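Local coordinates for protein phthiocerol synthesis polyketide synthase type I PpsC (Mycobacterium tuberculosis, PDB 7AHB) that probably transfers acyl extender units from coenzyme A to the acyl carrier protein during phthiocerol lipid synthesis, the task of its acyltransferase domain, at residues V52-G57 with P321-S326; A122-Y127 with I343-R348; P266-S269 with D274-I277; Q302-A307 with S328-A333. All coordinates share one frame; numbering follows the deposited sequence.

The four contacts gather around or against one parallel sheet of the acyltransferase domain. Interaction 1 is the innermost, its centre about 6 Å from the centre of the chain, on the loop leaving the central strand beside Ser-138 of the probable nucleophile elbow. Interaction 2, centred about 13 Å from it, lies at the 341-343 edge of the sheet and meets it where Pro-321 packs on Leu-346 and Gln-347. Interaction 3 borders the other edge, and its centre is about 24 Å from that of interaction 2. Interaction 4 connects with both 1 and 3: Ile-304 touches Val-52, while Ala-303 and His-306 pack against Ile-268 and Ile-277 respectively.

Interaction 1. Residues V52-G57 with P321-S326; sequences VYSGRG and PLLTHS. With SCN (thiocyanate ion), chain N.
Leu-323 reaches over to the end of strand 49-53 with a single methyl, CD1, which lies 3.7 Å from Ser-54 CB and 3.9 Å from Val-52 CG1. Val-52 presents CG1 to the contact because this branch stands anti to the backbone N (chi1 174°), and the two branched side chains meet at a slant. The other methyl of Leu-323, CD2, faces a thiocyanate ion, probably from the crystallisation liquor, whose carbon C is 3.6 Å away. Ser-326 OG donates a 2.6 Å hydrogen bond to the ion's N from the first turn of helix 324-334. Farther along, Leu-322 CD1 brushes Arg-56 CB at 4.4 Å, beyond which the arginine side chain heads away towards Ser-138.

No hydrogen bond joins the two segments, so each is fixed from its own side. Ser-54 OG accepts from Arg-56 N at 3.2 Å in an almost straight line (176°), an ST turn that shapes the loop just past the strand. Gly-55 N is hydrogen-bonded to His-137 ND1; along the backbone, Val-52 bonds to Ile-315 and Ile-317, and Tyr-53 to Ile-135 and His-137. For the 321-326 segment, the carboxylate of Glu-316 receives both Leu-322 N and Leu-323 N, one on each oxygen, which probably helps to hold the leucines facing the loop.

A glycine-rich loop leaving the first, central strand next to the probable GxSxG nucleophile elbow is characteristic of the acyltransferase fold, in which this loop helps to form the active site, probably here too.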
loop_
_atom_site.group_PDB
_atom_site.type_symbol
_atom_site.label_atom_id
_atom_site.label_comp_id
_atom_site.label_asym_id
_atom_site.label_seq_id
_atom_site.Cartn_x
_atom_site.Cartn_y
_atom_site.Cartn_z
ATOM N N VAL A 52 -7.263 1.590 3.130
ATOM C CA VAL A 52 -5.976 2.097 2.652
ATOM C C VAL A 52 -5.034 0.916 2.432
ATOM O O VAL A 52 -4.738 0.165 3.374
ATOM C CB VAL A 52 -5.366 3.094 3.645
ATOM C CG1 VAL A 52 -3.965 3.485 3.211
ATOM C CG2 VAL A 52 -6.281 4.329 3.804
ATOM N N TYR A 53 -4.516 0.788 1.206
ATOM C CA TYR A 53 -3.650 -0.329 0.827
ATOM C C TYR A 53 -2.218 0.185 0.738
ATOM O O TYR A 53 -1.900 1.030 -0.109
ATOM C CB TYR A 53 -4.126 -0.955 -0.480
ATOM C CG TYR A 53 -5.473 -1.617 -0.296
ATOM C CD1 TYR A 53 -6.647 -0.892 -0.427
ATOM C CD2 TYR A 53 -5.563 -2.935 0.080
ATOM C CE1 TYR A 53 -7.876 -1.480 -0.244
ATOM C CE2 TYR A 53 -6.791 -3.540 0.282
ATOM C CZ TYR A 53 -7.943 -2.803 0.118
ATOM O OH TYR A 53 -9.166 -3.393 0.324
ATOM N N SER A 54 -1.368 -0.304 1.641
ATOM C CA SER A 54 0.011 0.126 1.713
ATOM C C SER A 54 0.826 -0.525 0.607
ATOM O O SER A 54 0.489 -1.598 0.097
ATOM C CB SER A 54 0.608 -0.227 3.070
ATOM O OG SER A 54 1.976 0.100 3.096
ATOM N N GLY A 55 1.915 0.128 0.256
ATOM C CA GLY A 55 2.818 -0.367 -0.755
ATOM C C GLY A 55 4.006 -1.130 -0.228
ATOM O O GLY A 55 4.817 -1.636 -1.013
ATOM N N ARG A 56 4.146 -1.238 1.085
ATOM C CA ARG A 56 5.302 -1.894 1.677
ATOM C C ARG A 56 4.943 -3.303 2.130
ATOM O O ARG A 56 3.896 -3.529 2.748
ATOM C CB ARG A 56 5.837 -1.102 2.873
ATOM C CG ARG A 56 6.589 0.202 2.561
ATOM C CD ARG A 56 7.813 -0.001 1.637
ATOM N NE ARG A 56 7.435 0.256 0.232
ATOM C CZ ARG A 56 7.063 1.456 -0.257
ATOM N NH1 ARG A 56 7.039 2.523 0.547
ATOM N NH2 ARG A 56 6.714 1.597 -1.555
ATOM N N GLY A 57 5.831 -4.252 1.839
ATOM C CA GLY A 57 5.706 -5.586 2.403
ATOM C C GLY A 57 6.164 -5.569 3.847
ATOM O O GLY A 57 7.218 -5.011 4.166
ATOM N N PRO A 321 0.719 -2.063 10.829
ATOM C CA PRO A 321 0.334 -0.690 10.467
ATOM C C PRO A 321 1.537 0.233 10.363
ATOM O O PRO A 321 2.210 0.500 11.365
ATOM C CB PRO A 321 -0.595 -0.256 11.609
ATOM C CG PRO A 321 -0.709 -1.448 12.549
ATOM C CD PRO A 321 0.478 -2.351 12.256
ATOM N N LEU A 322 1.843 0.712 9.163
ATOM C CA LEU A 322 2.919 1.675 9.012
ATOM C C LEU A 322 2.437 3.049 8.565
ATOM O O LEU A 322 3.230 3.994 8.592
ATOM C CB LEU A 322 3.956 1.154 8.015
ATOM C CG LEU A 322 4.760 -0.078 8.473
ATOM C CD1 LEU A 322 5.554 -0.615 7.255
ATOM C CD2 LEU A 322 5.691 0.207 9.650
ATOM N N LEU A 323 1.171 3.184 8.162
ATOM C CA LEU A 323 0.664 4.461 7.658
ATOM C C LEU A 323 -0.292 5.176 8.604
ATOM O O LEU A 323 -0.665 6.333 8.340
ATOM C CB LEU A 323 -0.045 4.248 6.323
ATOM C CG LEU A 323 0.735 3.529 5.230
ATOM C CD1 LEU A 323 -0.136 3.294 4.022
ATOM C CD2 LEU A 323 1.970 4.319 4.890
ATOM N N THR A 324 -0.703 4.533 9.692
ATOM C CA THR A 324 -1.759 5.113 10.511
ATOM C C THR A 324 -1.311 6.412 11.173
ATOM O O THR A 324 -2.125 7.330 11.342
ATOM C CB THR A 324 -2.234 4.086 11.542
ATOM O OG1 THR A 324 -1.120 3.561 12.259
ATOM C CG2 THR A 324 -2.964 2.926 10.847
ATOM N N HIS A 325 -0.027 6.532 11.523
ATOM C CA HIS A 325 0.450 7.797 12.077
ATOM C C HIS A 325 0.444 8.910 11.028
ATOM O O HIS A 325 0.061 10.048 11.324
ATOM C CB HIS A 325 1.857 7.637 12.651
ATOM C CG HIS A 325 2.480 8.932 13.081
ATOM N ND1 HIS A 325 1.998 9.678 14.141
ATOM C CD2 HIS A 325 3.537 9.623 12.588
ATOM C CE1 HIS A 325 2.737 10.766 14.289
ATOM N NE2 HIS A 325 3.677 10.758 13.357
ATOM N N SER A 326 0.884 8.607 9.805
ATOM C CA SER A 326 0.844 9.599 8.730
ATOM C C SER A 326 -0.588 9.986 8.394
ATOM O O SER A 326 -0.878 11.160 8.121
ATOM C CB SER A 326 1.543 9.059 7.477
ATOM O OG SER A 326 2.926 8.872 7.723
HETATM S S SCN N . 5.128 6.566 3.423
HETATM C C SCN N . 4.431 6.954 5.050
HETATM N N SCN N . 3.995 7.189 6.072
#

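Interaction 2. Residues A122-Y127 with I343-R348; sequences ALWRSY and IGTLQR
The indole of Trp-124 meets Thr-345 edge-on, with NE1 donating to OG1 at 2.9 Å. The bond is nearly straight (175°), and OG1 lies in the ring plane, so the one N-H of the buried indole is well satisfied. Thr-345 stands alongside the ring but runs the opposite way; it offers OG1 to the indole while CG2 sits 3.4 Å from NE1. Its hydroxyl is also hydrogen-bonded to Glu-316 O, so the oxygen links the tryptophan to the end of strand 313-316.

The same ring edge continues past Gly-344, whose O lies in plane, 3.8 Å from CZ2, and is itself hydrogen-bonded to Ser-22 OG. At the far corner CH2 meets Ile-343 CD1 at 4.1 Å, approached obliquely. CG lies anti to the carbonyl carbon of Trp-124 (chi1 -80°), which carries the indole off the helix, and chi2 of 111° turns its edge to the loop.

Phe-51 inclines its ring against the indole, and Leu-25 and Leu-28 of helix 23-29 pack on it as well. The contact joins the C-terminal end of helix 106-126 to the chain leaving strand 341-343, an edge strand of the parallel sheet, in the helix-on-sheet layering of an alpha/beta core.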
loop_
_atom_site.group_PDB
_atom_site.type_symbol
_atom_site.label_atom_id
_atom_site.label_comp_id
_atom_site.label_asym_id
_atom_site.label_seq_id
_atom_site.Cartn_x
_atom_site.Cartn_y
_atom_site.Cartn_z
ATOM N N ALA A 122 -11.239 -9.591 2.460
ATOM C CA ALA A 122 -12.290 -10.597 2.608
ATOM C C ALA A 122 -12.632 -10.809 4.070
ATOM O O ALA A 122 -13.804 -11.006 4.428
ATOM C CB ALA A 122 -11.843 -11.911 1.979
ATOM N N LEU A 123 -11.618 -10.753 4.932
ATOM C CA LEU A 123 -11.834 -10.955 6.355
ATOM C C LEU A 123 -12.720 -9.861 6.924
ATOM O O LEU A 123 -13.707 -10.144 7.613
ATOM C CB LEU A 123 -10.492 -11.001 7.081
ATOM C CG LEU A 123 -10.539 -11.161 8.596
ATOM C CD1 LEU A 123 -11.318 -12.421 8.955
ATOM C CD2 LEU A 123 -9.144 -11.204 9.185
ATOM N N TRP A 124 -12.361 -8.597 6.668
ATOM C CA TRP A 124 -13.202 -7.490 7.119
ATOM C C TRP A 124 -14.626 -7.613 6.570
ATOM O O TRP A 124 -15.607 -7.350 7.284
ATOM C CB TRP A 124 -12.608 -6.155 6.680
ATOM C CG TRP A 124 -11.480 -5.611 7.495
ATOM C CD1 TRP A 124 -10.173 -5.494 7.107
ATOM C CD2 TRP A 124 -11.553 -5.065 8.818
ATOM N NE1 TRP A 124 -9.441 -4.922 8.100
ATOM C CE2 TRP A 124 -10.259 -4.639 9.162
ATOM C CE3 TRP A 124 -12.586 -4.881 9.733
ATOM C CZ2 TRP A 124 -9.967 -4.035 10.385
ATOM C CZ3 TRP A 124 -12.291 -4.308 10.961
ATOM C CH2 TRP A 124 -10.993 -3.882 11.271
ATOM N N ARG A 125 -14.756 -7.980 5.291
ATOM C CA ARG A 125 -16.078 -8.123 4.691
ATOM C C ARG A 125 -16.923 -9.140 5.448
ATOM O O ARG A 125 -18.136 -8.953 5.616
ATOM C CB ARG A 125 -15.951 -8.542 3.227
ATOM C CG ARG A 125 -17.303 -8.891 2.554
ATOM C CD ARG A 125 -17.161 -8.748 1.068
ATOM N NE ARG A 125 -18.327 -9.002 0.205
ATOM C CZ ARG A 125 -19.621 -8.838 0.497
ATOM N NH1 ARG A 125 -20.045 -8.448 1.707
ATOM N NH2 ARG A 125 -20.515 -9.094 -0.455
ATOM N N SER A 126 -16.303 -10.231 5.894
ATOM C CA SER A 126 -17.042 -11.272 6.594
ATOM C C SER A 126 -17.577 -10.787 7.933
ATOM O O SER A 126 -18.488 -11.408 8.485
ATOM C CB SER A 126 -16.161 -12.516 6.812
ATOM O OG SER A 126 -15.183 -12.301 7.806
ATOM N N TYR A 127 -17.037 -9.695 8.473
ATOM C CA TYR A 127 -17.536 -9.091 9.701
ATOM C C TYR A 127 -18.313 -7.803 9.425
ATOM O O TYR A 127 -18.514 -6.994 10.347
ATOM C CB TYR A 127 -16.377 -8.842 10.667
ATOM C CG TYR A 127 -15.827 -10.121 11.235
ATOM C CD1 TYR A 127 -16.572 -10.856 12.151
ATOM C CD2 TYR A 127 -14.583 -10.611 10.854
ATOM C CE1 TYR A 127 -16.100 -12.045 12.673
ATOM C CE2 TYR A 127 -14.096 -11.811 11.380
ATOM C CZ TYR A 127 -14.853 -12.506 12.288
ATOM O OH TYR A 127 -14.388 -13.693 12.832
ATOM N N ILE A 343 -6.972 3.120 12.011
ATOM C CA ILE A 343 -6.574 1.836 12.575
ATOM C C ILE A 343 -6.007 0.932 11.488
ATOM O O ILE A 343 -6.141 1.183 10.291
ATOM C CB ILE A 343 -7.741 1.117 13.286
ATOM C CG1 ILE A 343 -8.902 0.874 12.328
ATOM C CG2 ILE A 343 -8.221 1.922 14.481
ATOM C CD1 ILE A 343 -9.790 -0.306 12.747
ATOM N N GLY A 344 -5.384 -0.162 11.926
ATOM C CA GLY A 344 -4.877 -1.169 11.031
ATOM C C GLY A 344 -5.685 -2.450 11.082
ATOM O O GLY A 344 -6.759 -2.519 11.686
ATOM N N THR A 345 -5.139 -3.480 10.423
ATOM C CA THR A 345 -5.764 -4.793 10.352
ATOM C C THR A 345 -5.021 -5.816 11.199
ATOM O O THR A 345 -5.561 -6.295 12.196
ATOM C CB THR A 345 -5.839 -5.257 8.884
ATOM O OG1 THR A 345 -6.578 -4.297 8.120
ATOM C CG2 THR A 345 -6.525 -6.600 8.769
ATOM N N LEU A 346 -3.764 -6.078 10.877
ATOM C CA LEU A 346 -2.890 -6.923 11.678
ATOM C C LEU A 346 -1.665 -6.129 12.136
ATOM O O LEU A 346 -1.358 -5.054 11.608
ATOM C CB LEU A 346 -2.433 -8.144 10.875
ATOM C CG LEU A 346 -3.479 -8.991 10.167
ATOM C CD1 LEU A 346 -2.769 -10.101 9.387
ATOM C CD2 LEU A 346 -4.449 -9.571 11.138
ATOM N N GLN A 347 -0.919 -6.706 13.081
ATOM C CA GLN A 347 0.316 -6.103 13.556
ATOM C C GLN A 347 1.273 -7.193 14.011
ATOM O O GLN A 347 0.856 -8.252 14.502
ATOM C CB GLN A 347 0.052 -5.126 14.698
ATOM C CG GLN A 347 -0.509 -5.781 15.937
ATOM C CD GLN A 347 -1.478 -4.860 16.649
ATOM O OE1 GLN A 347 -2.660 -4.793 16.289
ATOM N NE2 GLN A 347 -0.986 -4.131 17.657
ATOM N N ARG A 348 2.568 -6.915 13.839
ATOM C CA ARG A 348 3.589 -7.928 14.093
ATOM C C ARG A 348 3.709 -8.259 15.573
ATOM O O ARG A 348 4.146 -9.363 15.925
ATOM C CB ARG A 348 4.931 -7.458 13.538
ATOM C CG ARG A 348 5.622 -6.393 14.382
ATOM C CD ARG A 348 6.665 -5.607 13.559
ATOM N NE ARG A 348 7.572 -6.501 12.836
ATOM C CZ ARG A 348 7.456 -6.792 11.534
ATOM N NH1 ARG A 348 6.472 -6.248 10.794
ATOM N NH2 ARG A 348 8.328 -7.630 10.962
#

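Interaction 3. Residues P266-S269 with D274-I277; sequences PIIS and DLGI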
loop_
_atom_site.group_PDB
_atom_site.type_symbol
_atom_site.label_atom_id
_atom_site.label_comp_id
_atom_site.label_asym_id
_atom_site.label_seq_id
_atom_site.Cartn_x
_atom_site.Cartn_y
_atom_site.Cartn_z
ATOM N N PRO A 266 -15.516 4.408 -5.372
ATOM C CA PRO A 266 -14.573 5.520 -5.570
ATOM C C PRO A 266 -13.172 5.058 -5.210
ATOM O O PRO A 266 -12.938 4.488 -4.142
ATOM C CB PRO A 266 -15.084 6.598 -4.609
ATOM C CG PRO A 266 -16.581 6.364 -4.619
ATOM C CD PRO A 266 -16.694 4.830 -4.605
ATOM N N ILE A 267 -12.225 5.309 -6.107
ATOM C CA ILE A 267 -10.811 5.084 -5.817
ATOM C C ILE A 267 -10.096 6.422 -5.999
ATOM O O ILE A 267 -10.163 7.026 -7.077
ATOM C CB ILE A 267 -10.194 3.981 -6.702
ATOM C CG1 ILE A 267 -8.675 4.055 -6.641
ATOM C CG2 ILE A 267 -10.704 4.082 -8.134
ATOM C CD1 ILE A 267 -7.998 2.761 -7.101
ATOM N N ILE A 268 -9.442 6.891 -4.940
ATOM C CA ILE A 268 -8.627 8.100 -4.964
ATOM C C ILE A 268 -7.204 7.668 -5.287
ATOM O O ILE A 268 -6.527 7.045 -4.463
ATOM C CB ILE A 268 -8.709 8.834 -3.623
ATOM C CG1 ILE A 268 -10.159 9.285 -3.360
ATOM C CG2 ILE A 268 -7.775 10.063 -3.615
ATOM C CD1 ILE A 268 -10.439 9.581 -1.927
ATOM N N SER A 269 -6.759 7.962 -6.502
ATOM C CA SER A 269 -5.452 7.526 -6.961
ATOM C C SER A 269 -4.350 8.410 -6.368
ATOM O O SER A 269 -4.476 9.638 -6.305
ATOM C CB SER A 269 -5.383 7.582 -8.486
ATOM O OG SER A 269 -4.052 7.280 -8.951
ATOM N N ASP A 274 -3.741 15.225 -9.563
ATOM C CA ASP A 274 -5.170 15.485 -9.443
ATOM C C ASP A 274 -5.926 14.316 -8.820
ATOM O O ASP A 274 -7.161 14.291 -8.851
ATOM C CB ASP A 274 -5.759 15.836 -10.813
ATOM C CG ASP A 274 -5.882 14.642 -11.742
ATOM O OD1 ASP A 274 -5.335 13.574 -11.445
ATOM O OD2 ASP A 274 -6.544 14.799 -12.796
ATOM N N LEU A 275 -5.211 13.354 -8.254
ATOM C CA LEU A 275 -5.755 12.190 -7.564
ATOM C C LEU A 275 -6.624 11.323 -8.465
ATOM O O LEU A 275 -7.340 10.439 -7.959
ATOM C CB LEU A 275 -6.540 12.609 -6.304
ATOM C CG LEU A 275 -5.787 13.546 -5.351
ATOM C CD1 LEU A 275 -6.615 13.870 -4.125
ATOM C CD2 LEU A 275 -4.451 12.937 -4.964
ATOM N N GLY A 276 -6.561 11.529 -9.776
ATOM C CA GLY A 276 -7.388 10.775 -10.701
ATOM C C GLY A 276 -8.880 10.958 -10.521
ATOM O O GLY A 276 -9.656 10.027 -10.801
ATOM N N ILE A 277 -9.315 12.141 -10.093
ATOM C CA ILE A 277 -10.736 12.339 -9.817
ATOM C C ILE A 277 -11.233 13.644 -10.423
ATOM O O ILE A 277 -12.207 14.238 -9.936
ATOM C CB ILE A 277 -11.034 12.320 -8.304
ATOM C CG1 ILE A 277 -10.252 13.442 -7.638
ATOM C CG2 ILE A 277 -10.709 10.967 -7.696
ATOM C CD1 ILE A 277 -10.460 13.524 -6.127
HETATM O O HOH W 1 -9.106 7.808 -9.471
#
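Ser-269 and Leu-275 carry the polar part of this contact. Ser-269 N donates to Leu-275 O at 2.9 Å, but the bond is bent (137° at the hydrogen) and the donor stands 41° above the carbonyl plane, off the lone pairs. Running back the other way, Leu-275 CA makes a C-H...O contact with Ser-269 O at 3.1 Å. A water adds a second link, donating to Ile-267 O at 2.7 Å and to Gly-276 O at 2.6 Å.

Within Asp-274 to Ile-277 the chain folds into a type I' beta turn, closed by Ile-277 N to Asp-274 O at 3.3 Å. Both central residues, Leu-275 and Gly-276, have positive phi. An Asx turn braces it: Gly-276 N donates to Asp-274 OD1 at 2.9 Å, approaching from 56° above the carboxylate plane. The other carboxylate oxygen, OD2, is hydrogen-bonded to Ser-278 OG. Ser-269 OG looks outside the segments, to Glu-141 OE2 and Thr-271 N.

The apolar part is simpler. Ile-268 and Leu-275 run alongside one another in the same direction, with Ile-268 CG2 3.9 Å from Leu-275 CB. Nearby a methyl rests against a backbone carbonyl, Ile-277 CG2 lying 4.0 Å from Ile-267 O. Helix 300-308 packs against this group, with His-306 touching both Leu-275 and Ile-277.

The short, weakly bonded strand 267-269 is one of the two edge strands of the parallel sheet and pairs with strand 133-136 along its inner side. The returning loop adds one bent backbone bond and a water bridge to it, a turn folded back on an edge strand.

Interaction 4. Residues Q302-A307 with S328-A333; sequences QAIAHA and SDTLRA
Thr-330 meets helix 300-308 first, and it does so with its methyl. CG2 rests 3.6 Å from Ile-304 CG2, 3.6 Å from Ala-305 N and 3.9 Å from Ala-305 CB, nestled between the isoleucine branch and the small alanine. OG1 stands beside the threonine's backbone N (chi1 -72°), which leaves CG2 anti to that N and turned across the gap; OG1 makes a weak hydrogen bond back to Ser-326 O in its own helix. On the other helix Ile-304 also has CG2 opposite its backbone N, so methyl meets methyl; the remaining branch, ending in CD1, leads away to touch Val-52.

One residue on, Leu-331 reaches the same isoleucine, with CD2 4.0 Å from Ile-304 CG2. That methyl is therefore shared by a threonine and a leucine. Ile-304 and Leu-331 both rest on Phe-314 of strand 313-316, so the pair of helices lies on one face of the parallel sheet. The axes of the two short segments pass 9.0 Å apart at a crossing angle of -52°. Beyond the second segment Tyr-335 OH is hydrogen-bonded to Ala-305 O, a polar tie just past the end of helix 324-334.

Between the segments themselves no hydrogen bond forms. The chemistry is methyl against methyl, implying that dispersion and the burial of apolar surface hold these turns together, with the threonine hydroxyl turned back to its own helix, where it bonds only weakly.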
loop_
_atom_site.group_PDB
_atom_site.type_symbol
_atom_site.label_atom_id
_atom_site.label_comp_id
_atom_site.label_asym_id
_atom_site.label_seq_id
_atom_site.Cartn_x
_atom_site.Cartn_y
_atom_site.Cartn_z
ATOM N N GLN A 302 -2.161 13.970 0.003
ATOM C CA GLN A 302 -3.281 14.658 -0.632
ATOM C C GLN A 302 -4.496 13.744 -0.764
ATOM O O GLN A 302 -5.640 14.183 -0.615
ATOM C CB GLN A 302 -2.837 15.192 -1.996
ATOM C CG GLN A 302 -1.664 16.190 -1.935
ATOM C CD GLN A 302 -0.250 15.564 -2.138
ATOM O OE1 GLN A 302 -0.028 14.367 -1.917
ATOM N NE2 GLN A 302 0.710 16.406 -2.565
ATOM N N ALA A 303 -4.273 12.467 -1.037
ATOM C CA ALA A 303 -5.393 11.528 -1.127
ATOM C C ALA A 303 -6.105 11.368 0.216
ATOM O O ALA A 303 -7.345 11.353 0.277
ATOM C CB ALA A 303 -4.895 10.168 -1.633
ATOM N N ILE A 304 -5.347 11.270 1.308
ATOM C CA ILE A 304 -5.973 11.145 2.623
ATOM C C ILE A 304 -6.758 12.413 2.957
ATOM O O ILE A 304 -7.895 12.357 3.432
ATOM C CB ILE A 304 -4.916 10.831 3.699
ATOM C CG1 ILE A 304 -4.345 9.409 3.501
ATOM C CG2 ILE A 304 -5.512 10.993 5.092
ATOM C CD1 ILE A 304 -5.362 8.307 3.698
ATOM N N ALA A 305 -6.149 13.574 2.733
ATOM C CA ALA A 305 -6.832 14.839 2.987
ATOM C C ALA A 305 -8.160 14.898 2.236
ATOM O O ALA A 305 -9.200 15.248 2.804
ATOM C CB ALA A 305 -5.921 16.010 2.587
ATOM N N HIS A 306 -8.135 14.558 0.950
ATOM C CA HIS A 306 -9.363 14.557 0.161
ATOM C C HIS A 306 -10.406 13.647 0.791
ATOM O O HIS A 306 -11.578 14.019 0.913
ATOM C CB HIS A 306 -9.062 14.110 -1.278
ATOM C CG HIS A 306 -10.124 14.493 -2.267
ATOM N ND1 HIS A 306 -11.315 13.801 -2.392
ATOM C CD2 HIS A 306 -10.180 15.502 -3.169
ATOM C CE1 HIS A 306 -12.065 14.383 -3.313
ATOM N NE2 HIS A 306 -11.402 15.420 -3.795
ATOM N N ALA A 307 -9.980 12.462 1.219
ATOM C CA ALA A 307 -10.882 11.437 1.710
ATOM C C ALA A 307 -11.457 11.781 3.071
ATOM O O ALA A 307 -12.586 11.381 3.382
ATOM C CB ALA A 307 -10.142 10.086 1.801
ATOM N N SER A 328 -3.153 9.990 10.496
ATOM C CA SER A 328 -3.597 10.884 11.558
ATOM C C SER A 328 -2.952 12.261 11.433
ATOM O O SER A 328 -3.615 13.285 11.648
ATOM C CB SER A 328 -3.286 10.267 12.917
ATOM O OG SER A 328 -4.089 9.110 13.124
ATOM N N ASP A 329 -1.659 12.313 11.092
ATOM C CA ASP A 329 -1.020 13.615 10.913
ATOM C C ASP A 329 -1.740 14.440 9.848
ATOM O O ASP A 329 -1.993 15.635 10.041
ATOM C CB ASP A 329 0.444 13.443 10.538
ATOM C CG ASP A 329 1.316 13.121 11.742
ATOM O OD1 ASP A 329 0.815 13.223 12.894
ATOM O OD2 ASP A 329 2.491 12.760 11.528
ATOM N N THR A 330 -2.079 13.816 8.716
ATOM C CA THR A 330 -2.779 14.534 7.656
ATOM C C THR A 330 -4.148 14.997 8.124
ATOM O O THR A 330 -4.516 16.160 7.948
ATOM C CB THR A 330 -2.900 13.645 6.424
ATOM O OG1 THR A 330 -1.616 13.525 5.824
ATOM C CG2 THR A 330 -3.891 14.220 5.417
ATOM N N LEU A 331 -4.916 14.096 8.730
ATOM C CA LEU A 331 -6.271 14.447 9.149
ATOM C C LEU A 331 -6.249 15.559 10.189
ATOM O O LEU A 331 -7.112 16.452 10.179
ATOM C CB LEU A 331 -6.985 13.211 9.698
ATOM C CG LEU A 331 -7.232 12.104 8.682
ATOM C CD1 LEU A 331 -7.788 10.866 9.356
ATOM C CD2 LEU A 331 -8.188 12.578 7.585
ATOM N N ARG A 332 -5.265 15.521 11.096
ATOM C CA ARG A 332 -5.173 16.532 12.145
ATOM C C ARG A 332 -4.923 17.921 11.565
ATOM O O ARG A 332 -5.280 18.925 12.187
ATOM C CB ARG A 332 -4.058 16.150 13.120
ATOM C CG ARG A 332 -4.285 16.556 14.554
ATOM C CD ARG A 332 -3.097 16.131 15.446
ATOM N NE ARG A 332 -2.660 14.781 15.140
ATOM C CZ ARG A 332 -2.859 13.725 15.923
ATOM N NH1 ARG A 332 -3.479 13.859 17.098
ATOM N NH2 ARG A 332 -2.414 12.534 15.531
ATOM N N ALA A 333 -4.315 18.001 10.382
ATOM C CA ALA A 333 -3.997 19.292 9.793
ATOM C C ALA A 333 -5.212 19.995 9.213
ATOM O O ALA A 333 -5.173 21.212 9.049
ATOM C CB ALA A 333 -2.944 19.125 8.691
#